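Local coordinates for protein A151R (African swine fever virus Georgia 2007/1, PDB 7CMA) that is a zinc-binding viral non-structural protein, possibly an oxygenase, whose precise activity remains uncertain, at residues A[30-36]-A[89-95]. Numbering follows the deposited sequence.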
ATOM      1  N   THR A  30     -28.103   3.836   2.687  1.00 48.46           N
ATOM      2  CA  THR A  30     -28.640   2.526   2.226  1.00 43.44           C
ATOM      3  C   THR A  30     -27.527   1.700   1.578  1.00 39.16           C
ATOM      4  O   THR A  30     -26.747   2.258   0.787  1.00 50.34           O
ATOM      5  CB  THR A  30     -29.852   2.712   1.299  1.00 45.50           C
ATOM      6  OG1 THR A  30     -30.243   1.430   0.816  1.00 51.89           O
ATOM      7  CG2 THR A  30     -29.581   3.629   0.128  1.00 47.54           C
ATOM      8  N   ILE A  31     -27.456   0.418   1.941  1.00 41.76           N
ATOM      9  CA  ILE A  31     -26.420  -0.549   1.477  1.00 41.44           C
ATOM     10  C   ILE A  31     -27.107  -1.888   1.203  1.00 44.35           C
ATOM     11  O   ILE A  31     -27.855  -2.369   2.088  1.00 38.80           O
ATOM     12  CB  ILE A  31     -25.288  -0.689   2.511  1.00 42.72           C
ATOM     13  CG1 ILE A  31     -24.458   0.596   2.621  1.00 45.16           C
ATOM     14  CG2 ILE A  31     -24.423  -1.899   2.198  1.00 44.05           C
ATOM     15  CD1 ILE A  31     -23.035   0.374   3.090  1.00 47.38           C
ATOM     16  N   LEU A  32     -26.900  -2.428   0.003  1.00 43.94           N
ATOM     17  CA  LEU A  32     -27.333  -3.792  -0.387  1.00 44.85           C
ATOM     18  C   LEU A  32     -26.171  -4.770  -0.178  1.00 41.15           C
ATOM     19  O   LEU A  32     -25.033  -4.434  -0.557  1.00 40.56           O
ATOM     20  CB  LEU A  32     -27.792  -3.763  -1.849  1.00 43.97           C
ATOM     21  CG  LEU A  32     -29.044  -2.932  -2.123  1.00 48.42           C
ATOM     22  CD1 LEU A  32     -29.349  -2.879  -3.616  1.00 49.47           C
ATOM     23  CD2 LEU A  32     -30.238  -3.476  -1.354  1.00 50.78           C
ATOM     24  N   LEU A  33     -26.445  -5.902   0.469  1.00 36.30           N
ATOM     25  CA  LEU A  33     -25.469  -7.003   0.664  1.00 39.21           C
ATOM     26  C   LEU A  33     -25.721  -8.089  -0.387  1.00 46.80           C
ATOM     27  O   LEU A  33     -26.888  -8.510  -0.534  1.00 47.00           O
ATOM     28  CB  LEU A  33     -25.624  -7.549   2.087  1.00 45.71           C
ATOM     29  CG  LEU A  33     -25.053  -6.663   3.199  1.00 46.09           C
ATOM     30  CD1 LEU A  33     -25.980  -5.498   3.503  1.00 51.06           C
ATOM     31  CD2 LEU A  33     -24.799  -7.474   4.460  1.00 46.73           C
ATOM     32  N   LEU A  34     -24.698  -8.421  -1.181  1.00 40.90           N
ATOM     33  CA  LEU A  34     -24.815  -9.397  -2.296  1.00 36.46           C
ATOM     34  C   LEU A  34     -23.873 -10.585  -2.042  1.00 43.44           C
ATOM     35  O   LEU A  34     -22.705 -10.350  -1.661  1.00 47.62           O
ATOM     36  CB  LEU A  34     -24.501  -8.689  -3.617  1.00 36.82           C
ATOM     37  CG  LEU A  34     -25.537  -7.661  -4.074  1.00 43.91           C
ATOM     38  CD1 LEU A  34     -25.118  -6.255  -3.670  1.00 42.40           C
ATOM     39  CD2 LEU A  34     -25.761  -7.741  -5.581  1.00 44.49           C
ATOM     40  N   THR A  35     -24.377 -11.808  -2.223  1.00 43.53           N
ATOM     41  CA  THR A  35     -23.578 -13.064  -2.209  1.00 43.17           C
ATOM     42  C   THR A  35     -23.689 -13.744  -3.584  1.00 41.94           C
ATOM     43  O   THR A  35     -24.825 -13.906  -4.065  1.00 41.48           O
ATOM     44  CB  THR A  35     -24.007 -13.980  -1.053  1.00 45.81           C
ATOM     45  OG1 THR A  35     -23.699 -13.330   0.180  1.00 45.17           O
ATOM     46  CG2 THR A  35     -23.318 -15.328  -1.079  1.00 49.42           C
ATOM     47  N   LYS A  36     -22.562 -13.849  -4.296  1.00 40.54           N
ATOM     48  CA  LYS A  36     -22.499 -14.271  -5.723  1.00 43.49           C
ATOM     49  C   LYS A  36     -23.466 -13.411  -6.547  1.00 39.20           C
ATOM     50  O   LYS A  36     -24.106 -13.951  -7.462  1.00 44.67           O
ATOM     51  CB  LYS A  36     -22.820 -15.763  -5.842  1.00 52.81           C
ATOM     52  CG  LYS A  36     -21.839 -16.685  -5.130  1.00 56.24           C
ATOM     53  CD  LYS A  36     -22.155 -18.156  -5.303  1.00 60.77           C
ATOM     54  CE  LYS A  36     -21.038 -19.065  -4.829  1.00 64.03           C
ATOM     55  NZ  LYS A  36     -19.710 -18.595  -5.293  1.00 70.29           N
ATOM     56  N   ASN A  89     -17.082 -13.650  -2.564  1.00 50.18           N
ATOM     57  CA  ASN A  89     -18.503 -13.814  -2.977  1.00 47.91           C
ATOM     58  C   ASN A  89     -19.366 -12.727  -2.333  1.00 37.65           C
ATOM     59  O   ASN A  89     -20.472 -12.507  -2.831  1.00 41.03           O
ATOM     60  CB  ASN A  89     -19.028 -15.211  -2.653  1.00 50.36           C
ATOM     61  CG  ASN A  89     -18.210 -16.298  -3.312  1.00 58.65           C
ATOM     62  OD1 ASN A  89     -17.864 -16.190  -4.484  1.00 59.86           O
ATOM     63  ND2 ASN A  89     -17.805 -17.291  -2.540  1.00 59.32           N
ATOM     64  N   ASN A  90     -18.887 -12.098  -1.258  1.00 37.75           N
ATOM     65  CA  ASN A  90     -19.677 -11.129  -0.448  1.00 36.20           C
ATOM     66  C   ASN A  90     -19.263  -9.704  -0.822  1.00 40.25           C
ATOM     67  O   ASN A  90     -18.128  -9.288  -0.482  1.00 37.64           O
ATOM     68  CB  ASN A  90     -19.533 -11.384   1.052  1.00 39.47           C
ATOM     69  CG  ASN A  90     -20.278 -12.619   1.516  1.00 36.56           C
ATOM     70  OD1 ASN A  90     -21.004 -13.246   0.737  1.00 37.07           O
ATOM     71  ND2 ASN A  90     -20.205 -12.902   2.807  1.00 35.79           N
ATOM     72  N   LYS A  91     -20.142  -8.997  -1.528  1.00 34.14           N
ATOM     73  CA  LYS A  91     -19.905  -7.598  -1.964  1.00 34.83           C
ATOM     74  C   LYS A  91     -21.078  -6.740  -1.517  1.00 37.72           C
ATOM     75  O   LYS A  91     -22.150  -7.300  -1.257  1.00 44.28           O
ATOM     76  CB  LYS A  91     -19.716  -7.540  -3.479  1.00 35.21           C
ATOM     77  CG  LYS A  91     -18.475  -8.241  -3.998  1.00 42.03           C
ATOM     78  CD  LYS A  91     -18.206  -7.966  -5.457  1.00 45.89           C
ATOM     79  CE  LYS A  91     -17.138  -8.864  -6.041  1.00 51.15           C
ATOM     80  NZ  LYS A  91     -16.862  -8.524  -7.455  1.00 52.49           N
ATOM     81  N   ILE A  92     -20.889  -5.420  -1.480  1.00 38.18           N
ATOM     82  CA  ILE A  92     -21.952  -4.488  -1.029  1.00 37.87           C
ATOM     83  C   ILE A  92     -22.165  -3.420  -2.103  1.00 38.70           C
ATOM     84  O   ILE A  92     -21.191  -3.057  -2.798  1.00 36.70           O
ATOM     85  CB  ILE A  92     -21.609  -3.885   0.346  1.00 40.65           C
ATOM     86  CG1 ILE A  92     -20.310  -3.076   0.312  1.00 42.84           C
ATOM     87  CG2 ILE A  92     -21.568  -4.976   1.407  1.00 36.22           C
ATOM     88  CD1 ILE A  92     -20.226  -2.024   1.391  1.00 41.97           C
ATOM     89  N   TRP A  93     -23.413  -2.993  -2.268  1.00 42.02           N
ATOM     90  CA  TRP A  93     -23.775  -1.828  -3.112  1.00 40.48           C
ATOM     91  C   TRP A  93     -24.229  -0.678  -2.209  1.00 38.27           C
ATOM     92  O   TRP A  93     -25.175  -0.880  -1.443  1.00 42.59           O
ATOM     93  CB  TRP A  93     -24.861  -2.224  -4.118  1.00 37.83           C
ATOM     94  CG  TRP A  93     -25.359  -1.079  -4.938  1.00 40.90           C
ATOM     95  CD1 TRP A  93     -26.334  -0.188  -4.592  1.00 37.57           C
ATOM     96  CD2 TRP A  93     -24.847  -0.639  -6.210  1.00 40.81           C
ATOM     97  NE1 TRP A  93     -26.469   0.766  -5.565  1.00 41.20           N
ATOM     98  CE2 TRP A  93     -25.534   0.548  -6.542  1.00 41.04           C
ATOM     99  CE3 TRP A  93     -23.830  -1.088  -7.062  1.00 41.48           C
ATOM    100  CZ2 TRP A  93     -25.296   1.236  -7.732  1.00 43.85           C
ATOM    101  CZ3 TRP A  93     -23.597  -0.408  -8.237  1.00 44.95           C
ATOM    102  CH2 TRP A  93     -24.320   0.739  -8.563  1.00 45.85           C
ATOM    103  N   SER A  94     -23.631   0.503  -2.356  1.00 37.53           N
ATOM    104  CA  SER A  94     -24.053   1.687  -1.565  1.00 46.01           C
ATOM    105  C   SER A  94     -24.844   2.659  -2.447  1.00 44.39           C
ATOM    106  O   SER A  94     -24.317   3.068  -3.500  1.00 43.75           O
ATOM    107  CB  SER A  94     -22.880   2.368  -0.923  1.00 46.75           C
ATOM    108  OG  SER A  94     -23.320   3.448  -0.111  1.00 50.42           O
ATOM    109  N   GLY A  95     -25.994   3.116  -1.949  1.00 44.79           N
ATOM    110  CA  GLY A  95     -26.794   4.191  -2.564  1.00 50.75           C
ATOM    111  C   GLY A  95     -27.994   3.639  -3.317  1.00 51.19           C
ATOM    112  O   GLY A  95     -28.302   2.447  -3.145  1.00 45.74           O
TER
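Leu32 and Trp93 face each other as a hydrogen-bonded antiparallel pair, with Leu32 N 2.7 Å from Trp93 O and Trp93 N returning a bond to Leu32 O. Two residues on, Leu34 and Lys91 repeat the pattern; there Leu34 N bonds almost head-on to Lys91 O, the C=O...N angle being 169°. Further backbone bonds close the ladder at both ends: Gly95 N gives to Thr30 O, and Lys36 N gives to Asn89 O.

At the Thr35–Asn90 end, side chains add to this ladder. Thr35 OG1 donates to Asn90 OD1 over 2.8 Å, approaching from above the amide plane rather than along a lone pair. Both groups stand beside their own backbone N, which lets them run alongside each other, while Asn90 ND2 is held by Trp82 O. Beyond them the extended Lys36 chain bends at its last torsion (chi4 -45°) and brings NZ within 3.1 Å of Asn89 OD1, a weak bond.

Packing divides between two faces. On one, Ile31 CG2 lies 3.9 Å from Ile92 CB and the CD1 methyls of the two isoleucines also meet, their side chains crossing at a slant; helices 3-28 and 72-84 cover this face through Ile21, Leu25, Ile79 and Trp82. On the other, Leu32 lies alongside Trp93, CB to CB 4.0 Å, and Leu34 CD1 reaches Trp93 CB from the next pair. Beyond its contact with Leu32 the indole extends to meet Phe132, with NE1 bonded to Glu96 O.

Strand 90-94, returning after helix 72-84, thus joins strand 30-35 as the last of five strands in an antiparallel sheet, with helices packed on one face and Ile92 making further backbone bonds to Asn150 and Met152 near the C-terminus.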